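Local coordinates for protein glycerate dehydrogenase (Bacillus sp. 5mfcol3.1, PDB 6P2I) that reduces acyclic imino acids asymmetrically, drawing on NADPH, and is related to the D-isomer specific 2-hydroxyacid dehydrogenases, at residues Leu42-Ala48 with Ile63-Leu69; Val50-Thr56 with Asp77-Val81; Met90-Pro95 with Pro302-Ile306; Met190-Ile196 with Leu214-Lys219. One frame throughout, in Å; residues are numbered along the deposited sequence.

Interaction 1. Residues Leu42-Ala48 with Ile63-Leu69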
loop_
_atom_site.group_PDB
_atom_site.type_symbol
_atom_site.label_atom_id
_atom_site.label_comp_id
_atom_site.label_asym_id
_atom_site.label_seq_id
_atom_site.Cartn_x
_atom_site.Cartn_y
_atom_site.Cartn_z
ATOM N N LEU A 42 6.746 26.506 -31.148
ATOM C CA LEU A 42 5.294 26.581 -31.258
ATOM C C LEU A 42 4.866 27.288 -32.539
ATOM O O LEU A 42 3.840 26.928 -33.127
ATOM C CB LEU A 42 4.713 27.287 -30.031
ATOM C CG LEU A 42 4.810 26.437 -28.753
ATOM C CD1 LEU A 42 4.665 27.309 -27.502
ATOM C CD2 LEU A 42 3.786 25.297 -28.742
ATOM N N SER A 43 5.632 28.275 -32.988
ATOM C CA SER A 43 5.271 29.030 -34.182
ATOM C C SER A 43 5.715 28.369 -35.481
ATOM O O SER A 43 5.381 28.876 -36.562
ATOM C CB SER A 43 5.864 30.441 -34.110
ATOM O OG SER A 43 5.388 31.135 -32.972
ATOM N N SER A 44 6.443 27.256 -35.409
ATOM C CA SER A 44 6.947 26.575 -36.593
ATOM C C SER A 44 6.196 25.280 -36.875
ATOM O O SER A 44 6.653 24.462 -37.679
ATOM C CB SER A 44 8.444 26.307 -36.442
ATOM O OG SER A 44 9.146 27.523 -36.226
ATOM N N THR A 45 5.046 25.084 -36.235
ATOM C CA THR A 45 4.342 23.820 -36.295
ATOM C C THR A 45 2.845 24.083 -36.391
ATOM O O THR A 45 2.356 25.167 -36.061
ATOM C CB THR A 45 4.697 22.953 -35.073
ATOM O OG1 THR A 45 4.327 21.590 -35.315
ATOM C CG2 THR A 45 4.002 23.452 -33.801
ATOM N N ASP A 46 2.119 23.073 -36.862
ATOM C CA ASP A 46 0.670 23.162 -36.917
ATOM C C ASP A 46 0.013 22.504 -35.713
ATOM O O ASP A 46 -0.942 23.054 -35.153
ATOM C CB ASP A 46 0.164 22.523 -38.208
ATOM C CG ASP A 46 0.825 23.110 -39.427
ATOM O OD1 ASP A 46 0.606 24.314 -39.697
ATOM O OD2 ASP A 46 1.603 22.381 -40.084
ATOM N N ILE A 47 0.525 21.343 -35.296
ATOM C CA ILE A 47 0.155 20.693 -34.046
ATOM C C ILE A 47 1.384 20.684 -33.152
ATOM O O ILE A 47 2.492 20.399 -33.620
ATOM C CB ILE A 47 -0.350 19.254 -34.279
ATOM C CG1 ILE A 47 -1.562 19.256 -35.215
ATOM C CG2 ILE A 47 -0.650 18.567 -32.947
ATOM C CD1 ILE A 47 -2.012 17.853 -35.614
ATOM N N ALA A 48 1.199 21.028 -31.878
ATOM C CA ALA A 48 2.277 20.959 -30.901
ATOM C C ALA A 48 1.880 20.012 -29.781
ATOM O O ALA A 48 0.702 19.903 -29.442
ATOM C CB ALA A 48 2.605 22.329 -30.306
ATOM N N ILE A 63 2.865 33.922 -30.734
ATOM C CA ILE A 63 2.813 32.687 -31.507
ATOM C C ILE A 63 2.034 32.918 -32.795
ATOM O O ILE A 63 1.027 33.634 -32.814
ATOM C CB ILE A 63 2.183 31.562 -30.663
ATOM C CG1 ILE A 63 3.138 31.155 -29.542
ATOM C CG2 ILE A 63 1.819 30.349 -31.529
ATOM C CD1 ILE A 63 2.567 30.134 -28.584
ATOM N N SER A 64 2.508 32.309 -33.879
ATOM C CA SER A 64 1.773 32.251 -35.130
ATOM C C SER A 64 1.714 30.804 -35.601
ATOM O O SER A 64 2.340 29.914 -35.017
ATOM C CB SER A 64 2.417 33.155 -36.200
ATOM O OG SER A 64 3.724 32.705 -36.518
ATOM N N ARG A 65 0.910 30.583 -36.646
ATOM C CA ARG A 65 0.752 29.306 -37.346
ATOM C C ARG A 65 0.055 28.229 -36.521
ATOM O O ARG A 65 -0.871 27.577 -37.019
ATOM C CB ARG A 65 2.107 28.783 -37.829
ATOM C CG ARG A 65 2.012 27.440 -38.521
ATOM C CD ARG A 65 3.343 27.010 -39.112
ATOM N NE ARG A 65 3.281 25.661 -39.671
ATOM C CZ ARG A 65 4.303 25.060 -40.273
ATOM N NH1 ARG A 65 5.467 25.690 -40.385
ATOM N NH2 ARG A 65 4.166 23.834 -40.762
ATOM N N LEU A 66 0.486 28.038 -35.272
ATOM C CA LEU A 66 -0.026 26.961 -34.423
ATOM C C LEU A 66 -1.551 26.935 -34.389
ATOM O O LEU A 66 -2.195 27.961 -34.168
ATOM C CB LEU A 66 0.519 27.134 -33.000
ATOM C CG LEU A 66 0.083 26.080 -31.978
ATOM C CD1 LEU A 66 0.638 24.722 -32.373
ATOM C CD2 LEU A 66 0.538 26.489 -30.589
ATOM N N LYS A 67 -2.133 25.743 -34.572
ATOM C CA LYS A 67 -3.579 25.598 -34.506
ATOM C C LYS A 67 -4.060 24.653 -33.418
ATOM O O LYS A 67 -5.218 24.770 -33.001
ATOM C CB LYS A 67 -4.140 25.111 -35.851
ATOM C CG LYS A 67 -4.059 26.143 -36.981
ATOM C CD LYS A 67 -4.706 27.455 -36.573
ATOM C CE LYS A 67 -6.211 27.288 -36.397
ATOM N NZ LYS A 67 -6.853 28.499 -35.811
ATOM N N TYR A 68 -3.216 23.742 -32.936
ATOM C CA TYR A 68 -3.657 22.677 -32.038
ATOM C C TYR A 68 -2.521 22.315 -31.097
ATOM O O TYR A 68 -1.410 22.003 -31.548
ATOM C CB TYR A 68 -4.106 21.456 -32.837
ATOM C CG TYR A 68 -4.722 20.323 -32.020
ATOM C CD1 TYR A 68 -5.522 20.571 -30.902
ATOM C CD2 TYR A 68 -4.517 19.007 -32.395
ATOM C CE1 TYR A 68 -6.089 19.500 -30.172
ATOM C CE2 TYR A 68 -5.073 17.960 -31.696
ATOM C CZ TYR A 68 -5.853 18.203 -30.595
ATOM O OH TYR A 68 -6.384 17.112 -29.931
ATOM N N LEU A 69 -2.799 22.381 -29.796
ATOM C CA LEU A 69 -1.842 22.040 -28.752
ATOM C C LEU A 69 -2.378 20.860 -27.966
ATOM O O LEU A 69 -3.534 20.881 -27.529
ATOM C CB LEU A 69 -1.604 23.224 -27.816
ATOM C CG LEU A 69 -0.672 22.982 -26.629
ATOM C CD1 LEU A 69 0.741 22.707 -27.109
ATOM C CD2 LEU A 69 -0.684 24.179 -25.690
HETATM O O HOH W 1 5.128 31.083 -37.957
HETATM O O HOH W 2 6.320 28.592 -39.831
HETATM O O HOH W 3 -1.372 25.715 -38.918
#
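Asp46 and Arg65 meet aslant where strands 47-50 and 68-71 of a beta-alpha-beta unit begin to run parallel. The arginine is fully extended, with CG anti to the backbone N (chi1 178°), and it grips the carboxylate side-on: NE bonds to OD1 and NH2 to OD2 of Asp46, both at 3.0 Å. Each oxygen lies close to the guanidinium plane, yet both are met from above the carboxylate plane, the two flat groups being turned 52° apart. Ser44 O and Thr45 N lie over one guanidinium face. Asp46 OD2 also accepts from Lys2 N, so the carboxylate ties the neighbouring strand 2-5 to this end of the unit.

Beyond this ion pair the contacts are mostly apolar. Leu66 reaches with CD1 to Ala48 CB at 3.7 Å and with CD2 to Leu42 CD2, while Leu42 CD1 meets Ile63 CD1 at 3.7 Å, those two side chains lying aslant. On the other sheet face Ile47 and Tyr68 run side by side, CG2 of Ile47 being 3.9 Å from CD2 of the ring, which stacks in turn on Tyr297. Ser43 OG takes the N-H of Ser64 and is itself bonded to Ile39 O. Between the backbones, Asp46 O accepts from Lys67 N and weakly from Tyr68 N, and Ala48 N donates to Tyr68 O at 2.8 Å.

Interaction 2. Residues Val50-Thr56 with Asp77-Val81. With DAR (D-arginine), chain D.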
loop_
_atom_site.group_PDB
_atom_site.type_symbol
_atom_site.label_atom_id
_atom_site.label_comp_id
_atom_site.label_asym_id
_atom_site.label_seq_id
_atom_site.Cartn_x
_atom_site.Cartn_y
_atom_site.Cartn_z
ATOM N N VAL A 50 3.185 19.099 -25.735
ATOM C CA VAL A 50 3.975 19.701 -24.671
ATOM C C VAL A 50 3.884 18.832 -23.422
ATOM O O VAL A 50 2.834 18.244 -23.134
ATOM C CB VAL A 50 3.517 21.149 -24.390
ATOM C CG1 VAL A 50 2.062 21.179 -23.906
ATOM C CG2 VAL A 50 4.445 21.825 -23.396
ATOM N N GLU A 51 4.998 18.731 -22.696
ATOM C CA GLU A 51 5.044 17.962 -21.449
ATOM C C GLU A 51 5.467 18.781 -20.241
ATOM O O GLU A 51 4.969 18.547 -19.128
ATOM C CB GLU A 51 5.992 16.762 -21.590
ATOM C CG GLU A 51 6.117 15.964 -20.280
ATOM C CD GLU A 51 6.743 14.597 -20.431
ATOM O OE1 GLU A 51 7.019 13.967 -19.384
ATOM O OE2 GLU A 51 6.952 14.141 -21.569
ATOM N N TRP A 52 6.373 19.749 -20.426
ATOM C CA TRP A 52 7.024 20.428 -19.312
ATOM C C TRP A 52 6.908 21.938 -19.348
ATOM O O TRP A 52 7.073 22.575 -18.302
ATOM C CB TRP A 52 8.526 20.105 -19.284
ATOM C CG TRP A 52 8.855 18.654 -19.254
ATOM C CD1 TRP A 52 9.163 17.849 -20.321
ATOM C CD2 TRP A 52 8.911 17.824 -18.092
ATOM N NE1 TRP A 52 9.420 16.569 -19.880
ATOM C CE2 TRP A 52 9.264 16.530 -18.518
ATOM C CE3 TRP A 52 8.692 18.055 -16.727
ATOM C CZ2 TRP A 52 9.403 15.460 -17.625
ATOM C CZ3 TRP A 52 8.835 16.997 -15.841
ATOM C CH2 TRP A 52 9.193 15.717 -16.294
ATOM N N THR A 53 6.678 22.535 -20.506
ATOM C CA THR A 53 6.955 23.946 -20.695
ATOM C C THR A 53 5.717 24.782 -20.430
ATOM O O THR A 53 4.664 24.549 -21.028
ATOM C CB THR A 53 7.472 24.181 -22.114
ATOM O OG1 THR A 53 8.653 23.398 -22.291
ATOM C CG2 THR A 53 7.778 25.654 -22.360
ATOM N N SER A 54 5.861 25.770 -19.551
ATOM C CA SER A 54 4.796 26.736 -19.336
ATOM C C SER A 54 4.551 27.535 -20.606
ATOM O O SER A 54 5.494 27.990 -21.262
ATOM C CB SER A 54 5.158 27.670 -18.188
ATOM O OG SER A 54 5.060 26.982 -16.954
ATOM N N ILE A 55 3.283 27.709 -20.954
ATOM C CA ILE A 55 2.896 28.497 -22.120
ATOM C C ILE A 55 1.973 29.595 -21.610
ATOM O O ILE A 55 0.806 29.349 -21.284
ATOM C CB ILE A 55 2.238 27.646 -23.213
ATOM C CG1 ILE A 55 3.243 26.605 -23.715
ATOM C CG2 ILE A 55 1.758 28.534 -24.351
ATOM C CD1 ILE A 55 2.704 25.620 -24.747
ATOM N N THR A 56 2.501 30.810 -21.532
ATOM C CA THR A 56 1.824 31.943 -20.926
ATOM C C THR A 56 1.138 32.796 -21.984
ATOM O O THR A 56 1.420 32.707 -23.183
ATOM C CB THR A 56 2.819 32.802 -20.144
ATOM O OG1 THR A 56 3.746 33.397 -21.063
ATOM C CG2 THR A 56 3.582 31.950 -19.141
ATOM N N ASP A 77 -2.521 22.891 -16.101
ATOM C CA ASP A 77 -2.457 24.089 -15.277
ATOM C C ASP A 77 -1.266 24.965 -15.621
ATOM O O ASP A 77 -1.212 26.112 -15.170
ATOM C CB ASP A 77 -2.413 23.710 -13.789
ATOM C CG ASP A 77 -1.259 22.782 -13.445
ATOM O OD1 ASP A 77 -0.490 22.399 -14.347
ATOM O OD2 ASP A 77 -1.120 22.424 -12.257
ATOM N N TYR A 78 -0.318 24.453 -16.402
ATOM C CA TYR A 78 0.850 25.211 -16.826
ATOM C C TYR A 78 0.639 25.859 -18.190
ATOM O O TYR A 78 1.560 26.491 -18.726
ATOM C CB TYR A 78 2.081 24.296 -16.822
ATOM C CG TYR A 78 1.941 23.035 -17.656
ATOM C CD1 TYR A 78 1.268 21.912 -17.175
ATOM C CD2 TYR A 78 2.488 22.971 -18.927
ATOM C CE1 TYR A 78 1.144 20.770 -17.946
ATOM C CE2 TYR A 78 2.387 21.844 -19.697
ATOM C CZ TYR A 78 1.701 20.744 -19.210
ATOM O OH TYR A 78 1.596 19.617 -19.983
ATOM N N ILE A 79 -0.568 25.737 -18.740
ATOM C CA ILE A 79 -0.945 26.261 -20.048
ATOM C C ILE A 79 -2.065 27.273 -19.853
ATOM O O ILE A 79 -3.062 26.971 -19.192
ATOM C CB ILE A 79 -1.416 25.121 -20.971
ATOM C CG1 ILE A 79 -0.350 24.033 -21.065
ATOM C CG2 ILE A 79 -1.723 25.638 -22.326
ATOM C CD1 ILE A 79 0.896 24.506 -21.736
ATOM N N ASP A 80 -1.923 28.460 -20.446
ATOM C CA ASP A 80 -2.995 29.461 -20.380
ATOM C C ASP A 80 -4.045 29.109 -21.428
ATOM O O ASP A 80 -4.030 29.610 -22.553
ATOM C CB ASP A 80 -2.454 30.869 -20.591
ATOM C CG ASP A 80 -3.461 31.951 -20.195
ATOM O OD1 ASP A 80 -3.040 32.991 -19.642
ATOM O OD2 ASP A 80 -4.678 31.763 -20.431
ATOM N N VAL A 81 -4.989 28.243 -21.042
ATOM C CA VAL A 81 -5.964 27.728 -21.999
ATOM C C VAL A 81 -6.903 28.831 -22.471
ATOM O O VAL A 81 -7.292 28.871 -23.645
ATOM C CB VAL A 81 -6.739 26.545 -21.391
ATOM C CG1 VAL A 81 -5.833 25.340 -21.266
ATOM C CG2 VAL A 81 -7.321 26.921 -20.033
HETATM N N DAR D . 1.030 15.846 -13.768
HETATM C CA DAR D . 0.497 14.534 -14.135
HETATM C CB DAR D . 1.619 13.550 -14.500
HETATM C CG DAR D . 2.435 13.978 -15.724
HETATM C CD DAR D . 3.236 12.816 -16.304
HETATM N NE DAR D . 3.953 13.096 -17.549
HETATM C CZ DAR D . 3.688 12.406 -18.662
HETATM N NH1 DAR D . 2.506 11.800 -18.816
HETATM N NH2 DAR D . 4.593 12.313 -19.638
HETATM C C DAR D . -0.545 14.669 -15.230
HETATM O O DAR D . -0.748 13.773 -16.074
HETATM O OXT DAR D . -1.207 15.706 -15.253
#
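Tyr78 turns its ring toward the 50-56 loop by placing CG between its own backbone N and carbonyl carbon (chi1 55°), and Ile79 folds back at chi2 (-66°) to bring CD1 against Ile55. The ring presents its edge to Thr53 O, which lies near its plane 3.4 Å from Tyr78 CD2; the phenol OH bonds to Thr73 OG1. Ile79 CD1 sits 3.7 Å from Ile55 CD1, the two side chains pointing the same way, and meets Val50 CG1 tip to tip at 4.1 Å. The two loops follow strands 47-50 and 68-71 of the parallel sheet and each leads into a helix, with Thr56 and Asp80 as N-caps whose side chains accept from Met59 N and Ser83 N. A single bridge joins their backbones: Ile55 N donates to Tyr78 O at 3.1 Å, and Asp80 N to Ile55 O at 3.0 Å. Nearer the start of its loop, Glu51 extends into the D-arginine pocket, where its OE1 accepts from NH2 of the bound ligand at 2.9 Å, in a nearly straight bond (169°). Thr10 OG1 also bonds to OE1, and Tyr5 OH to OE2, so both carboxylate oxygens have protein partners that would help to position the group.

Interaction 3. Residues Met90-Pro95 with Pro302-Ile306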
loop_
_atom_site.group_PDB
_atom_site.type_symbol
_atom_site.label_atom_id
_atom_site.label_comp_id
_atom_site.label_asym_id
_atom_site.label_seq_id
_atom_site.Cartn_x
_atom_site.Cartn_y
_atom_site.Cartn_z
ATOM N N MET A 90 -6.706 25.489 -30.450
ATOM C CA MET A 90 -7.435 24.440 -29.750
ATOM C C MET A 90 -6.477 23.630 -28.885
ATOM O O MET A 90 -5.294 23.483 -29.207
ATOM C CB MET A 90 -8.162 23.570 -30.783
ATOM C CG MET A 90 -9.247 22.634 -30.276
ATOM S SD MET A 90 -9.582 21.347 -31.511
ATOM C CE MET A 90 -11.044 22.060 -32.256
ATOM N N VAL A 91 -6.986 23.136 -27.750
ATOM C CA VAL A 91 -6.186 22.421 -26.759
ATOM C C VAL A 91 -6.886 21.124 -26.396
ATOM O O VAL A 91 -8.087 21.126 -26.106
ATOM C CB VAL A 91 -5.974 23.244 -25.474
ATOM C CG1 VAL A 91 -5.033 22.502 -24.514
ATOM C CG2 VAL A 91 -5.468 24.610 -25.800
ATOM N N SER A 92 -6.127 20.031 -26.379
ATOM C CA SER A 92 -6.573 18.753 -25.836
ATOM C C SER A 92 -5.573 18.290 -24.794
ATOM O O SER A 92 -4.389 18.624 -24.863
ATOM C CB SER A 92 -6.685 17.655 -26.921
ATOM O OG SER A 92 -7.747 17.883 -27.828
ATOM N N ASN A 93 -6.041 17.479 -23.838
ATOM C CA ASN A 93 -5.127 16.780 -22.950
ATOM C C ASN A 93 -5.182 15.285 -23.250
ATOM O O ASN A 93 -5.848 14.841 -24.191
ATOM C CB ASN A 93 -5.443 17.092 -21.480
ATOM C CG ASN A 93 -6.784 16.536 -21.017
ATOM O OD1 ASN A 93 -7.642 16.153 -21.816
ATOM N ND2 ASN A 93 -6.975 16.521 -19.706
ATOM N N CYS A 94 -4.457 14.509 -22.444
ATOM C CA CYS A 94 -4.567 13.057 -22.445
ATOM C C CYS A 94 -5.245 12.702 -21.131
ATOM O O CYS A 94 -4.619 12.785 -20.062
ATOM C CB CYS A 94 -3.198 12.379 -22.573
ATOM S SG CYS A 94 -2.416 12.764 -24.187
ATOM N N PRO A 95 -6.522 12.354 -21.156
ATOM C CA PRO A 95 -7.353 12.493 -19.953
ATOM C C PRO A 95 -7.405 11.303 -19.018
ATOM O O PRO A 95 -7.814 11.491 -17.871
ATOM C CB PRO A 95 -8.746 12.737 -20.535
ATOM C CG PRO A 95 -8.736 12.000 -21.833
ATOM C CD PRO A 95 -7.334 12.143 -22.371
ATOM N N PRO A 302 -12.390 16.442 -33.287
ATOM C CA PRO A 302 -11.408 16.427 -32.193
ATOM C C PRO A 302 -12.017 15.886 -30.912
ATOM O O PRO A 302 -13.215 16.030 -30.657
ATOM C CB PRO A 302 -11.021 17.902 -32.033
ATOM C CG PRO A 302 -11.613 18.614 -33.218
ATOM C CD PRO A 302 -12.770 17.810 -33.675
ATOM N N VAL A 303 -11.164 15.268 -30.094
ATOM C CA VAL A 303 -11.574 14.707 -28.815
ATOM C C VAL A 303 -10.730 15.318 -27.704
ATOM O O VAL A 303 -9.699 15.954 -27.946
ATOM C CB VAL A 303 -11.470 13.168 -28.789
ATOM C CG1 VAL A 303 -12.436 12.559 -29.805
ATOM C CG2 VAL A 303 -10.039 12.727 -29.048
ATOM N N ASN A 304 -11.204 15.137 -26.469
ATOM C CA ASN A 304 -10.496 15.585 -25.265
ATOM C C ASN A 304 -10.201 17.084 -25.296
ATOM O O ASN A 304 -9.198 17.545 -24.739
ATOM C CB ASN A 304 -9.204 14.787 -25.059
ATOM C CG ASN A 304 -9.443 13.284 -25.073
ATOM O OD1 ASN A 304 -10.419 12.797 -24.502
ATOM N ND2 ASN A 304 -8.559 12.551 -25.735
ATOM N N VAL A 305 -11.095 17.860 -25.901
ATOM C CA VAL A 305 -10.878 19.293 -26.065
ATOM C C VAL A 305 -11.108 19.996 -24.735
ATOM O O VAL A 305 -12.119 19.767 -24.060
ATOM C CB VAL A 305 -11.790 19.858 -27.165
ATOM C CG1 VAL A 305 -11.581 21.365 -27.315
ATOM C CG2 VAL A 305 -11.491 19.172 -28.500
ATOM N N ILE A 306 -10.167 20.853 -24.353
ATOM C CA ILE A 306 -10.279 21.645 -23.136
ATOM C C ILE A 306 -10.970 22.955 -23.481
ATOM O O ILE A 306 -10.520 23.686 -24.370
ATOM C CB ILE A 306 -8.897 21.897 -22.512
ATOM C CG1 ILE A 306 -8.140 20.583 -22.331
ATOM C CG2 ILE A 306 -9.031 22.642 -21.193
ATOM C CD1 ILE A 306 -8.875 19.566 -21.489
HETATM O O HOH W 4 -9.589 24.213 -26.792
#
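Asn304 and Ile306 press on the strand 90-92 and the residues after it, and Met90 meets the start of the 302-306 segment. The Asn304 amide crosses Pro95 at about a right angle, with OD1 3.3 Å from Pro95 CG, while its ND2 bonds to Asn293 OD1. Ile306 lays CD1 against the Asn93 amide, 3.6 Å from OD1; the ND2 of that amide bonds to Thr74 O. Met90, bent at its last torsion (chi3 -99°), brings CE to 3.6 Å from Pro302 CG. The C-terminal segment, after helix 280-298, passes an edge strand of the five-stranded parallel sheet; residues 302-306 run at 81° to 90-95, end to end, and pair with them through one bridge, Ser92 with Val305. Ile306 N donates to Val91 O at 2.7 Å, and Asn93 N to Asn304 O at 3.3 Å. Ser92 OG, which also bonds to Tyr68 OH, gives its proton to Val303 O at 2.7 Å. A water links Val91 N with Ile306 O, and Pro95 touches the bound NADP.

Interaction 4. Residues Met190-Ile196 with Leu214-Lys219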
loop_
_atom_site.group_PDB
_atom_site.type_symbol
_atom_site.label_atom_id
_atom_site.label_comp_id
_atom_site.label_asym_id
_atom_site.label_seq_id
_atom_site.Cartn_x
_atom_site.Cartn_y
_atom_site.Cartn_z
ATOM N N MET A 190 -13.681 17.348 5.692
ATOM C CA MET A 190 -12.502 17.452 6.544
ATOM C C MET A 190 -12.787 16.940 7.949
ATOM O O MET A 190 -11.903 16.352 8.577
ATOM C CB MET A 190 -12.000 18.898 6.596
ATOM C CG MET A 190 -11.611 19.479 5.231
ATOM S SD MET A 190 -10.291 18.570 4.413
ATOM C CE MET A 190 -8.869 19.044 5.400
ATOM N N LYS A 191 -14.010 17.139 8.451
ATOM C CA LYS A 191 -14.334 16.709 9.808
ATOM C C LYS A 191 -14.495 15.197 9.899
ATOM O O LYS A 191 -14.097 14.587 10.898
ATOM C CB LYS A 191 -15.615 17.389 10.288
ATOM C CG LYS A 191 -15.477 18.851 10.676
ATOM C CD LYS A 191 -16.842 19.417 11.039
ATOM C CE LYS A 191 -16.763 20.870 11.466
ATOM N NZ LYS A 191 -18.115 21.501 11.492
ATOM N N LYS A 192 -15.091 14.574 8.881
ATOM C CA LYS A 192 -15.545 13.193 9.014
ATOM C C LYS A 192 -14.589 12.167 8.419
ATOM O O LYS A 192 -14.719 10.979 8.735
ATOM C CB LYS A 192 -16.921 13.019 8.358
ATOM C CG LYS A 192 -18.030 13.897 8.939
ATOM C CD LYS A 192 -18.332 13.557 10.383
ATOM C CE LYS A 192 -19.834 13.401 10.604
ATOM N NZ LYS A 192 -20.613 14.582 10.134
ATOM N N SER A 193 -13.637 12.578 7.585
ATOM C CA SER A 193 -12.795 11.613 6.888
ATOM C C SER A 193 -11.677 11.095 7.780
ATOM O O SER A 193 -11.003 11.860 8.474
ATOM C CB SER A 193 -12.177 12.225 5.629
ATOM O OG SER A 193 -13.178 12.673 4.733
ATOM N N ASP A 194 -11.476 9.783 7.744
ATOM C CA ASP A 194 -10.271 9.201 8.317
ATOM C C ASP A 194 -9.099 9.342 7.368
ATOM O O ASP A 194 -7.947 9.471 7.807
ATOM C CB ASP A 194 -10.530 7.735 8.641
ATOM C CG ASP A 194 -11.665 7.576 9.609
ATOM O OD1 ASP A 194 -11.549 8.145 10.712
ATOM O OD2 ASP A 194 -12.681 6.909 9.287
ATOM N N ILE A 195 -9.387 9.307 6.071
ATOM C CA ILE A 195 -8.401 9.439 5.011
ATOM C C ILE A 195 -8.936 10.478 4.035
ATOM O O ILE A 195 -10.114 10.435 3.665
ATOM C CB ILE A 195 -8.159 8.092 4.301
ATOM C CG1 ILE A 195 -7.667 7.039 5.309
ATOM C CG2 ILE A 195 -7.175 8.264 3.149
ATOM C CD1 ILE A 195 -8.256 5.650 5.113
ATOM N N ILE A 196 -8.093 11.434 3.652
ATOM C CA ILE A 196 -8.475 12.468 2.701
ATOM C C ILE A 196 -7.530 12.365 1.522
ATOM O O ILE A 196 -6.312 12.291 1.713
ATOM C CB ILE A 196 -8.408 13.874 3.323
ATOM C CG1 ILE A 196 -9.380 13.992 4.491
ATOM C CG2 ILE A 196 -8.674 14.950 2.253
ATOM C CD1 ILE A 196 -9.051 15.097 5.480
ATOM N N LEU A 214 -9.359 24.803 7.314
ATOM C CA LEU A 214 -9.874 23.482 6.959
ATOM C C LEU A 214 -8.963 22.377 7.474
ATOM O O LEU A 214 -9.443 21.343 7.956
ATOM C CB LEU A 214 -10.043 23.371 5.445
ATOM C CG LEU A 214 -11.249 24.121 4.888
ATOM C CD1 LEU A 214 -11.229 24.092 3.359
ATOM C CD2 LEU A 214 -12.545 23.539 5.435
ATOM N N LEU A 215 -7.644 22.567 7.367
ATOM C CA LEU A 215 -6.714 21.568 7.885
ATOM C C LEU A 215 -6.870 21.381 9.392
ATOM O O LEU A 215 -6.655 20.281 9.909
ATOM C CB LEU A 215 -5.277 21.965 7.543
ATOM C CG LEU A 215 -4.869 21.867 6.071
ATOM C CD1 LEU A 215 -3.594 22.643 5.833
ATOM C CD2 LEU A 215 -4.703 20.405 5.655
ATOM N N SER A 216 -7.251 22.432 10.113
ATOM C CA SER A 216 -7.398 22.311 11.559
ATOM C C SER A 216 -8.595 21.464 11.956
ATOM O O SER A 216 -8.723 21.117 13.136
ATOM C CB SER A 216 -7.526 23.689 12.200
ATOM O OG SER A 216 -8.819 24.230 11.990
ATOM N N LEU A 217 -9.470 21.124 11.012
ATOM C CA LEU A 217 -10.641 20.310 11.317
ATOM C C LEU A 217 -10.367 18.811 11.247
ATOM O O LEU A 217 -11.220 18.025 11.684
ATOM C CB LEU A 217 -11.788 20.654 10.365
ATOM C CG LEU A 217 -12.205 22.124 10.287
ATOM C CD1 LEU A 217 -13.202 22.300 9.160
ATOM C CD2 LEU A 217 -12.798 22.595 11.607
ATOM N N MET A 218 -9.202 18.405 10.732
ATOM C CA MET A 218 -8.902 16.990 10.521
ATOM C C MET A 218 -8.972 16.201 11.819
ATOM O O MET A 218 -8.733 16.724 12.911
ATOM C CB MET A 218 -7.515 16.817 9.891
ATOM C CG MET A 218 -7.314 17.632 8.630
ATOM S SD MET A 218 -6.173 16.936 7.431
ATOM C CE MET A 218 -4.592 17.545 8.053
ATOM N N LYS A 219 -9.297 14.920 11.675
ATOM C CA LYS A 219 -9.292 14.010 12.801
ATOM C C LYS A 219 -7.868 13.843 13.332
ATOM O O LYS A 219 -6.900 13.918 12.571
ATOM C CB LYS A 219 -9.857 12.660 12.376
ATOM C CG LYS A 219 -11.378 12.598 12.380
ATOM C CD LYS A 219 -11.835 11.245 11.868
ATOM C CE LYS A 219 -13.211 10.885 12.381
ATOM N NZ LYS A 219 -13.551 9.504 11.957
HETATM O O HOH W 5 -10.072 14.266 9.054
HETATM O O HOH W 6 -12.544 16.094 12.844
HETATM O O HOH W 7 -16.165 9.845 10.579
#
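The end of helix 186-192 packs against a type I turn from Leu215 to Met218, the nearest alpha carbons, Met190 with Met218 and Lys191 with Leu217, both being 5.4 Å apart. Met190, bent at chi2 and chi3 (-60° and -73°), curls its methyl inward: CE lies 3.5 Å from Leu214 O and 3.9 Å from Met218 CG, those two methionines running side by side. Its CG meets Leu214 CD2, across at about a right angle. Met218 SD then touches Ile196 CD1 at 3.9 Å. On the outer side Lys219 stretches straight beyond CG along the carbonyls of Lys191 and Ser193 to reach Asp194. NZ is 2.7 Å from Asp194 OD1 in a salt bridge, on the syn side but 33° out of the carboxylate plane; Asp194 OD2 accepts from Thr144 N. Water joins the backbones, one molecule donating to Met190 O and Ser193 O and accepting from Lys219 N, and another bridging Lys191 O and Leu217 O. The contact belongs to the Rossmann-type nucleotide-binding domain: strand 195-198 lies between strands 144-148 and 223-226, helix 212-215 makes the crossover to 223-226, and Met218 also rests on Val241 of helix 235-243.

In the fold
Interaction 1 joins neighbouring strands of the five-stranded sheet, interaction 3 adds the C-terminal segment at its edge strand, and interaction 2 lies in the loops that follow strands 47-50 and 68-71; the three centres are 14 to 15 Å apart. Leu69 of interaction 1 packs on Val50, Ile55 and Ile79 of interaction 2, and its backbone N meets Met90 O of interaction 3 at 2.8 Å. Interactions 2 and 3 meet more lightly, through Val81 and Ile306. Interaction 2 supplies Glu51 to the D-arginine pocket and interaction 3 Pro95 to the NADP site, whereas the Leu69 side chain stays about 13 Å from D-arginine. Interaction 4 lies beside the seven-stranded sheet, its centre about 45 Å from that of interaction 1, with the Leu214 side chain about 10 Å from NADP.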